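Local coordinates for transcriptional regulator (Thermus thermophilus, PDB 2H0A), which probably acts as a CcpA-like (LacI/GalR-type) transcriptional regulator, with a periplasmic-binding-protein-like region that probably senses a small effector, at residues A10-F13 / Y14-V18; D97-L100 / G101-A105; R150-S153 / P154-Y158; R168-L171 / R172-E176. One frame throughout, in Å; residues are numbered along the deposited sequence.

Contact 1: residues A10-F13 / Y14-V18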
# COMPACT_ATOMS: atom_id res chain seq x y z
N ALA A 10 6.35 -1.78 -4.20
CA ALA A 10 6.86 -2.84 -3.33
C ALA A 10 5.77 -3.91 -3.20
O ALA A 10 5.26 -4.16 -2.11
CB ALA A 10 7.24 -2.29 -1.97
N THR A 11 5.43 -4.51 -4.33
CA THR A 11 4.42 -5.56 -4.40
C THR A 11 5.14 -6.85 -4.78
O THR A 11 6.32 -6.83 -5.09
CB THR A 11 3.38 -5.24 -5.48
OG1 THR A 11 4.06 -4.88 -6.70
CG2 THR A 11 2.50 -4.09 -5.05
N GLU A 12 4.43 -7.98 -4.74
CA GLU A 12 5.06 -9.25 -5.08
C GLU A 12 5.53 -9.26 -6.54
O GLU A 12 6.45 -9.99 -6.90
CB GLU A 12 4.08 -10.40 -4.84
CG GLU A 12 4.57 -11.75 -5.32
CD GLU A 12 5.70 -12.31 -4.48
OE1 GLU A 12 6.50 -11.51 -3.94
OE2 GLU A 12 5.81 -13.55 -4.37
N PHE A 13 4.89 -8.44 -7.37
CA PHE A 13 5.21 -8.35 -8.78
C PHE A 13 6.61 -7.81 -8.98
O PHE A 13 7.31 -8.18 -9.93
CB PHE A 13 4.21 -7.45 -9.50
CG PHE A 13 4.50 -7.25 -10.97
CD1 PHE A 13 4.22 -8.25 -11.89
CD2 PHE A 13 5.03 -6.05 -11.43
CE1 PHE A 13 4.48 -8.05 -13.25
CE2 PHE A 13 5.28 -5.85 -12.78
CZ PHE A 13 5.00 -6.85 -13.69
N TYR A 14 7.03 -6.92 -8.09
CA TYR A 14 8.35 -6.35 -8.20
C TYR A 14 9.37 -7.24 -7.52
O TYR A 14 10.54 -7.23 -7.90
CB TYR A 14 8.35 -4.93 -7.63
CG TYR A 14 7.44 -4.04 -8.44
CD1 TYR A 14 7.82 -3.62 -9.71
CD2 TYR A 14 6.15 -3.76 -8.00
CE1 TYR A 14 6.93 -2.94 -10.54
CE2 TYR A 14 5.25 -3.09 -8.82
CZ TYR A 14 5.64 -2.69 -10.09
OH TYR A 14 4.73 -2.07 -10.92
N ARG A 15 8.94 -8.02 -6.54
CA ARG A 15 9.90 -8.90 -5.89
C ARG A 15 10.33 -9.91 -6.94
O ARG A 15 11.52 -10.13 -7.15
CB ARG A 15 9.28 -9.64 -4.70
CG ARG A 15 10.30 -10.49 -3.95
CD ARG A 15 9.67 -11.50 -2.99
NE ARG A 15 8.99 -12.59 -3.69
CZ ARG A 15 9.59 -13.46 -4.49
NH1 ARG A 15 10.90 -13.38 -4.71
NH2 ARG A 15 8.89 -14.40 -5.09
N ARG A 16 9.35 -10.51 -7.61
CA ARG A 16 9.61 -11.51 -8.65
C ARG A 16 10.38 -10.93 -9.82
O ARG A 16 11.21 -11.62 -10.42
CB ARG A 16 8.31 -12.11 -9.17
CG ARG A 16 7.44 -12.76 -8.11
CD ARG A 16 6.08 -13.08 -8.70
NE ARG A 16 6.19 -14.02 -9.81
CZ ARG A 16 5.21 -14.30 -10.67
NH1 ARG A 16 4.04 -13.70 -10.55
NH2 ARG A 16 5.42 -15.16 -11.65
N LEU A 17 10.10 -9.68 -10.14
CA LEU A 17 10.74 -8.99 -11.26
C LEU A 17 12.23 -8.85 -11.01
O LEU A 17 13.05 -9.11 -11.89
CB LEU A 17 10.12 -7.61 -11.45
CG LEU A 17 10.21 -7.02 -12.85
CD1 LEU A 17 9.38 -7.87 -13.81
CD2 LEU A 17 9.69 -5.59 -12.85
N VAL A 18 12.58 -8.44 -9.79
CA VAL A 18 13.97 -8.24 -9.40
C VAL A 18 14.70 -9.56 -9.19
O VAL A 18 15.90 -9.66 -9.43
CB VAL A 18 14.06 -7.42 -8.12
CG1 VAL A 18 15.49 -7.41 -7.61
CG2 VAL A 18 13.58 -6.00 -8.37

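Contact 2: residues D97-L100 / G101-A105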
# COMPACT_ATOMS: atom_id res chain seq x y z
N ASP A 97 1.55 -9.42 -23.01
CA ASP A 97 0.34 -9.19 -23.79
C ASP A 97 -0.83 -9.33 -22.81
O ASP A 97 -1.44 -10.40 -22.70
CB ASP A 97 0.20 -10.24 -24.90
CG ASP A 97 -0.92 -9.92 -25.87
OD1 ASP A 97 -2.02 -9.53 -25.43
OD2 ASP A 97 -0.71 -10.08 -27.09
N ASN A 98 -1.13 -8.25 -22.09
CA ASN A 98 -2.22 -8.26 -21.12
C ASN A 98 -3.61 -8.39 -21.70
O ASN A 98 -4.51 -8.88 -21.02
CB ASN A 98 -2.15 -7.00 -20.25
CG ASN A 98 -1.21 -7.16 -19.07
OD1 ASN A 98 -1.55 -7.81 -18.08
ND2 ASN A 98 -0.02 -6.59 -19.18
N ARG A 99 -3.80 -7.96 -22.95
CA ARG A 99 -5.12 -8.06 -23.59
C ARG A 99 -5.40 -9.55 -23.73
O ARG A 99 -6.51 -10.01 -23.46
CB ARG A 99 -5.12 -7.39 -24.96
CG ARG A 99 -6.51 -6.98 -25.42
CD ARG A 99 -6.55 -6.74 -26.91
NE ARG A 99 -7.78 -6.05 -27.31
CZ ARG A 99 -8.03 -4.76 -27.08
NH1 ARG A 99 -7.13 -4.01 -26.45
NH2 ARG A 99 -9.17 -4.23 -27.49
N LEU A 100 -4.40 -10.28 -24.18
CA LEU A 100 -4.50 -11.72 -24.29
C LEU A 100 -4.39 -12.07 -22.81
O LEU A 100 -3.62 -11.44 -22.07
CB LEU A 100 -3.31 -12.28 -25.06
CG LEU A 100 -3.17 -13.80 -25.09
CD1 LEU A 100 -4.22 -14.39 -26.00
CD2 LEU A 100 -1.78 -14.17 -25.57
N GLY A 101 -5.13 -13.07 -22.35
CA GLY A 101 -5.05 -13.37 -20.93
C GLY A 101 -6.30 -12.78 -20.34
O GLY A 101 -6.96 -13.38 -19.51
N GLY A 102 -6.62 -11.56 -20.78
CA GLY A 102 -7.86 -10.95 -20.36
C GLY A 102 -8.84 -11.82 -21.12
O GLY A 102 -9.92 -12.16 -20.63
N ARG A 103 -8.44 -12.20 -22.33
CA ARG A 103 -9.24 -13.06 -23.19
C ARG A 103 -9.18 -14.49 -22.68
O ARG A 103 -10.18 -15.19 -22.69
CB ARG A 103 -8.74 -13.00 -24.63
CG ARG A 103 -8.91 -11.65 -25.29
CD ARG A 103 -8.92 -11.78 -26.80
NE ARG A 103 -7.64 -12.24 -27.33
CZ ARG A 103 -6.60 -11.46 -27.59
NH1 ARG A 103 -6.68 -10.15 -27.38
NH2 ARG A 103 -5.48 -11.98 -28.07
N LEU A 104 -8.00 -14.92 -22.25
CA LEU A 104 -7.87 -16.27 -21.72
C LEU A 104 -8.82 -16.39 -20.53
O LEU A 104 -9.45 -17.44 -20.33
CB LEU A 104 -6.43 -16.54 -21.30
CG LEU A 104 -5.36 -16.54 -22.40
CD1 LEU A 104 -3.97 -16.67 -21.79
CD2 LEU A 104 -5.63 -17.67 -23.37
N ALA A 105 -8.95 -15.31 -19.77
CA ALA A 105 -9.83 -15.28 -18.61
C ALA A 105 -11.31 -15.29 -19.01
O ALA A 105 -12.11 -16.06 -18.47
CB ALA A 105 -9.54 -14.04 -17.77
O HOH W 1 -2.73 -11.24 -29.14
O HOH W 2 -3.78 -9.09 -27.95

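Contact 3: residues R150-S153 / P154-Y158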
# COMPACT_ATOMS: atom_id res chain seq x y z
N ARG A 150 -21.78 -14.55 -23.96
CA ARG A 150 -22.08 -14.07 -22.61
C ARG A 150 -21.44 -12.71 -22.36
O ARG A 150 -20.61 -12.57 -21.46
CB ARG A 150 -21.57 -15.07 -21.58
CG ARG A 150 -21.93 -16.51 -21.92
CD ARG A 150 -21.39 -17.48 -20.87
NE ARG A 150 -21.93 -17.20 -19.53
CZ ARG A 150 -21.66 -17.93 -18.46
NH1 ARG A 150 -20.87 -18.99 -18.56
NH2 ARG A 150 -22.21 -17.62 -17.29
N PRO A 151 -21.82 -11.69 -23.15
CA PRO A 151 -21.27 -10.34 -23.00
C PRO A 151 -21.33 -9.79 -21.58
O PRO A 151 -22.29 -10.02 -20.84
CB PRO A 151 -22.09 -9.53 -24.00
CG PRO A 151 -23.37 -10.26 -24.06
CD PRO A 151 -22.94 -11.70 -24.10
N PHE A 152 -20.28 -9.05 -21.22
CA PHE A 152 -20.14 -8.44 -19.90
C PHE A 152 -20.91 -7.12 -19.81
O PHE A 152 -21.31 -6.54 -20.82
CB PHE A 152 -18.65 -8.18 -19.62
CG PHE A 152 -18.34 -7.92 -18.17
CD1 PHE A 152 -18.42 -8.95 -17.23
CD2 PHE A 152 -17.96 -6.66 -17.74
CE1 PHE A 152 -18.12 -8.72 -15.88
CE2 PHE A 152 -17.66 -6.41 -16.40
CZ PHE A 152 -17.74 -7.45 -15.47
N SER A 153 -21.12 -6.65 -18.59
CA SER A 153 -21.82 -5.41 -18.35
C SER A 153 -21.20 -4.70 -17.16
O SER A 153 -20.74 -5.34 -16.23
CB SER A 153 -23.30 -5.69 -18.07
OG SER A 153 -23.99 -4.48 -17.79
N PRO A 154 -21.18 -3.36 -17.18
CA PRO A 154 -20.59 -2.61 -16.07
C PRO A 154 -21.33 -2.79 -14.75
O PRO A 154 -20.83 -2.42 -13.69
CB PRO A 154 -20.64 -1.17 -16.58
CG PRO A 154 -21.82 -1.16 -17.47
CD PRO A 154 -21.66 -2.45 -18.23
N ASP A 155 -22.53 -3.37 -14.80
CA ASP A 155 -23.29 -3.59 -13.58
C ASP A 155 -22.81 -4.86 -12.87
O ASP A 155 -23.32 -5.22 -11.81
CB ASP A 155 -24.79 -3.70 -13.87
CG ASP A 155 -25.16 -5.02 -14.50
OD1 ASP A 155 -24.68 -5.30 -15.62
OD2 ASP A 155 -25.94 -5.78 -13.88
N ARG A 156 -21.83 -5.53 -13.46
CA ARG A 156 -21.25 -6.74 -12.87
C ARG A 156 -19.77 -6.51 -12.63
O ARG A 156 -19.01 -7.44 -12.40
CB ARG A 156 -21.48 -7.96 -13.77
CG ARG A 156 -22.85 -8.56 -13.60
CD ARG A 156 -23.10 -9.71 -14.54
NE ARG A 156 -23.20 -9.25 -15.92
CZ ARG A 156 -22.53 -9.80 -16.93
NH1 ARG A 156 -21.72 -10.83 -16.71
NH2 ARG A 156 -22.66 -9.29 -18.15
N LEU A 157 -19.39 -5.24 -12.70
CA LEU A 157 -18.01 -4.82 -12.49
C LEU A 157 -17.87 -4.15 -11.13
O LEU A 157 -18.82 -3.56 -10.61
CB LEU A 157 -17.60 -3.81 -13.56
CG LEU A 157 -16.22 -3.19 -13.39
CD1 LEU A 157 -15.16 -4.22 -13.74
CD2 LEU A 157 -16.09 -1.99 -14.29
N TYR A 158 -16.68 -4.24 -10.55
CA TYR A 158 -16.42 -3.60 -9.27
C TYR A 158 -15.04 -3.00 -9.34
O TYR A 158 -14.09 -3.65 -9.74
CB TYR A 158 -16.48 -4.60 -8.12
CG TYR A 158 -16.53 -3.92 -6.76
CD1 TYR A 158 -17.72 -3.40 -6.26
CD2 TYR A 158 -15.38 -3.81 -5.97
CE1 TYR A 158 -17.77 -2.80 -5.02
CE2 TYR A 158 -15.43 -3.21 -4.73
CZ TYR A 158 -16.62 -2.70 -4.26
OH TYR A 158 -16.67 -2.10 -3.01

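Contact 4: residues R168-L171 / R172-E176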
# COMPACT_ATOMS: atom_id res chain seq x y z
N ARG A 168 -12.59 -8.66 -0.86
CA ARG A 168 -13.64 -9.03 0.08
C ARG A 168 -14.82 -8.08 -0.10
O ARG A 168 -15.97 -8.51 -0.15
CB ARG A 168 -13.13 -8.98 1.52
CG ARG A 168 -12.05 -10.01 1.84
CD ARG A 168 -11.53 -9.84 3.25
NE ARG A 168 -12.62 -9.90 4.21
CZ ARG A 168 -12.60 -9.32 5.41
NH1 ARG A 168 -11.53 -8.64 5.80
NH2 ARG A 168 -13.66 -9.41 6.21
N LEU A 169 -14.54 -6.78 -0.19
CA LEU A 169 -15.60 -5.80 -0.37
C LEU A 169 -16.37 -6.14 -1.65
O LEU A 169 -17.61 -6.07 -1.69
CB LEU A 169 -15.00 -4.40 -0.51
CG LEU A 169 -15.13 -3.26 0.52
CD1 LEU A 169 -15.94 -3.66 1.73
CD2 LEU A 169 -13.72 -2.82 0.92
N ALA A 170 -15.64 -6.54 -2.70
CA ALA A 170 -16.24 -6.89 -3.98
C ALA A 170 -17.15 -8.12 -3.97
O ALA A 170 -18.27 -8.07 -4.46
CB ALA A 170 -15.15 -7.05 -5.03
N LEU A 171 -16.68 -9.23 -3.43
CA LEU A 171 -17.51 -10.43 -3.38
C LEU A 171 -18.81 -10.09 -2.64
O LEU A 171 -19.89 -10.55 -3.01
CB LEU A 171 -16.78 -11.56 -2.66
CG LEU A 171 -17.60 -12.84 -2.46
CD1 LEU A 171 -17.98 -13.41 -3.82
CD2 LEU A 171 -16.80 -13.86 -1.65
N ARG A 172 -18.69 -9.29 -1.59
CA ARG A 172 -19.83 -8.88 -0.79
C ARG A 172 -20.79 -8.10 -1.69
O ARG A 172 -22.02 -8.21 -1.57
CB ARG A 172 -19.35 -8.01 0.37
CG ARG A 172 -19.68 -8.56 1.75
CD ARG A 172 -21.17 -8.42 2.06
NE ARG A 172 -21.46 -8.73 3.46
CZ ARG A 172 -22.67 -8.67 4.00
NH1 ARG A 172 -23.72 -8.31 3.27
NH2 ARG A 172 -22.84 -8.97 5.29
N HIS A 173 -20.21 -7.30 -2.59
CA HIS A 173 -20.98 -6.49 -3.53
C HIS A 173 -21.72 -7.38 -4.53
O HIS A 173 -22.92 -7.21 -4.76
CB HIS A 173 -20.05 -5.54 -4.28
CG HIS A 173 -20.75 -4.71 -5.30
ND1 HIS A 173 -21.59 -3.67 -4.95
CD2 HIS A 173 -20.78 -4.78 -6.65
CE1 HIS A 173 -22.10 -3.14 -6.05
NE2 HIS A 173 -21.63 -3.79 -7.09
N PHE A 174 -20.99 -8.33 -5.11
CA PHE A 174 -21.56 -9.24 -6.08
C PHE A 174 -22.66 -10.12 -5.47
O PHE A 174 -23.64 -10.45 -6.14
CB PHE A 174 -20.49 -10.15 -6.66
CG PHE A 174 -19.30 -9.42 -7.23
CD1 PHE A 174 -19.46 -8.28 -7.99
CD2 PHE A 174 -18.02 -9.96 -7.08
CE1 PHE A 174 -18.37 -7.67 -8.62
CE2 PHE A 174 -16.92 -9.36 -7.70
CZ PHE A 174 -17.09 -8.22 -8.47
N LEU A 175 -22.49 -10.51 -4.21
CA LEU A 175 -23.45 -11.37 -3.56
C LEU A 175 -24.83 -10.76 -3.38
O LEU A 175 -25.80 -11.49 -3.19
CB LEU A 175 -22.92 -11.84 -2.21
CG LEU A 175 -21.77 -12.85 -2.33
CD1 LEU A 175 -21.17 -13.11 -0.97
CD2 LEU A 175 -22.27 -14.15 -2.97
N GLU A 176 -24.94 -9.44 -3.42
CA GLU A 176 -26.26 -8.84 -3.28
C GLU A 176 -26.91 -8.70 -4.66
O GLU A 176 -28.09 -8.36 -4.78
CB GLU A 176 -26.19 -7.49 -2.54
CG GLU A 176 -24.96 -6.64 -2.77
CD GLU A 176 -24.88 -5.44 -1.81
OE1 GLU A 176 -24.93 -5.65 -0.57
OE2 GLU A 176 -24.75 -4.29 -2.29

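Contact 1: residues A10-F13 / Y14-V18
With CG anti to its own N (chi1 173°) and a bend at chi2, E12 carries its carboxylate alongside R15, whose chain also starts anti and bends at chi3 to present the guanidinium edge. NE and NH2 of R15 each take one carboxylate oxygen: NE meets E12 OE1 at 2.7 Å on the syn side, but tilted clearly out of the carboxylate plane, and R15 NH2 reaches E12 OE2 at 3.3 Å from above that plane. The planes stand 59° apart, so the two-nitrogen pairing is not coplanar. Next along the chain, the F13 ring turns its edge to the face of Y14 in a T-shaped stack, centroids 5.1 Å apart and planes at 89°; F13 CD2 is the leading atom, 3.7 Å from Y14 CZ. T11 is the N-cap of helix 12-25, and its O accepts from both Y14 N and R15 N. A nearly straight bond from R16 N to E12 O (3.0 Å) continues the helix. Without the E12 carboxylate, as with an alanine here, R15 NE and NH2 would probably lose their shared acid, although NH1 still pairs with E19. Outside, Y14 OH bonds S63 OG, while R16 turns to D216, H218, Q231 and E234. An acid in the first helical turn lies near the positive end of the helix dipole, so the E12 charge is probably compensated by that dipole and by R15.

Contact 2: residues D97-L100 / G101-A105
L100, R103 and R99 make this contact at the weakly bonded start of helix 99-109, where L100 and G101 depart from helical angles. The R103 chain, bent at chi3 (-65°), doubles back and lays one guanidinium face on L100: CA lies over the centre of the group, and L100 CD1 comes to 3.4 Å from R103 NH2. The guanidinium edge meets the aliphatic part of R99, with R103 NH1 3.4 Å from R99 CD. The R99 head continues to E136 of helix 133-147. The same stretch leads from strand 92-96, in the amino-terminal lobe, into the carboxy-terminal lobe, as expected of a crossover in the type I periplasmic-binding fold. D97 caps the entry: its OD1 accepts from L100 N at 2.8 Å. Two waters also join D97 to the in-plane edge of R103; water 1 donates to D97 OD2 and accepts from R103 NH2 (3.0 Å), water 2 does likewise between D97 OD1 and R103 NH1 (3.1 Å). D97 OD2 also has a direct salt bridge to R259. R103 N bonds R99 O at 3.1 Å; the bonds from G102 N are weak. L100 CD1 packs on L104 CG, 4.3 Å away, and L104 touches I229 of strand 227-230.

Contact 3: residues R150-S153 / P154-Y158
P151 and F152 are met by R156, which folds back across a type I beta turn, S153-P154-D155-R156, at the entry to edge strand 157-160. The turn is closed by R156 N to S153 O at 3.0 Å. Bent at chi3 (-69°), the arginine chain runs past F152 in the opposite direction and delivers NH2 to P151 O at 2.8 Å. That bond lies in the carbonyl plane, on a lone pair of the oxygen, and also close to the guanidinium plane, so one edge of the group is fixed. F152 CD1 lies over one guanidinium face, 3.8 Å from R156 NH1; ring and guanidinium are 56° apart, too inclined for a parallel stack. At the F152 ring edge, CE2 touches L157 CB at 3.9 Å. Further out, F152 makes an edge-to-face pair with F141 of helix 133-147 and packs on L145 of that helix and on A118 of strand 116-121, while R156 ties the loop to the sheet edge, its NH1 giving a weak bond to I116 O. In the strand beyond the turn, Y158 OH makes a weak hydrogen bond with R168 NH2 of the second subunit.

Contact 4: residues R168-L171 / R172-E176
The closing turns of helix 164-175, a subunit-interface helix of the carboxy-terminal lobe, pair A170 with F174 and L171 with L175, each four residues apart. F174 starts with CG beside its own N and anti to the carbonyl carbon (chi1 -53°), which swings the ring back under the preceding turn. There A170 O sits over one ring face, displaced toward the rim and 3.2 Å from F174 CG, while A170 CB touches F174 CE2 at 3.9 Å. The same oxygen takes a nearly straight bond from F174 N (2.8 Å) and a weak one from H173 N. L171 CG touches L175 CD1 at 3.9 Å, and L175 N bonds L171 O at 2.9 Å. Trimming F174 to an alanine is likely to open a gap beside A170 and strip F117, L182 and V184 of their aromatic partner. R168 reaches E197 and E198 of helix 189-200. R172 lies near R172 and E176 of the second subunit, and L169 packs on its own counterpart there. The helix packs on helix 189-200 through L171 and also faces the second subunit, with its F174 side turned to strands 157-160 and 182-185.

In the fold
Contact 1 belongs to the beta-alpha-beta unit of strands 2-6 and 31-34, and F13, R16 and L17 press on V233 of helix 233-248. Contact 2 lies across the chain's centre from it, nearest atoms about 7 Å apart. Contacts 3 and 4 are farther out, their centres about 30 Å and 28 Å from that of contact 1. These two touch directly: Y158 CD2 lies 3.4 Å from A170 CB, and Y158 CB 3.6 Å from F174 CE1, so strand 157-160 packs against the helix that follows it. Contact 4 carries the main subunit packing of the four. In relatives the effector binds in the cleft between lobes, and the same is probable here.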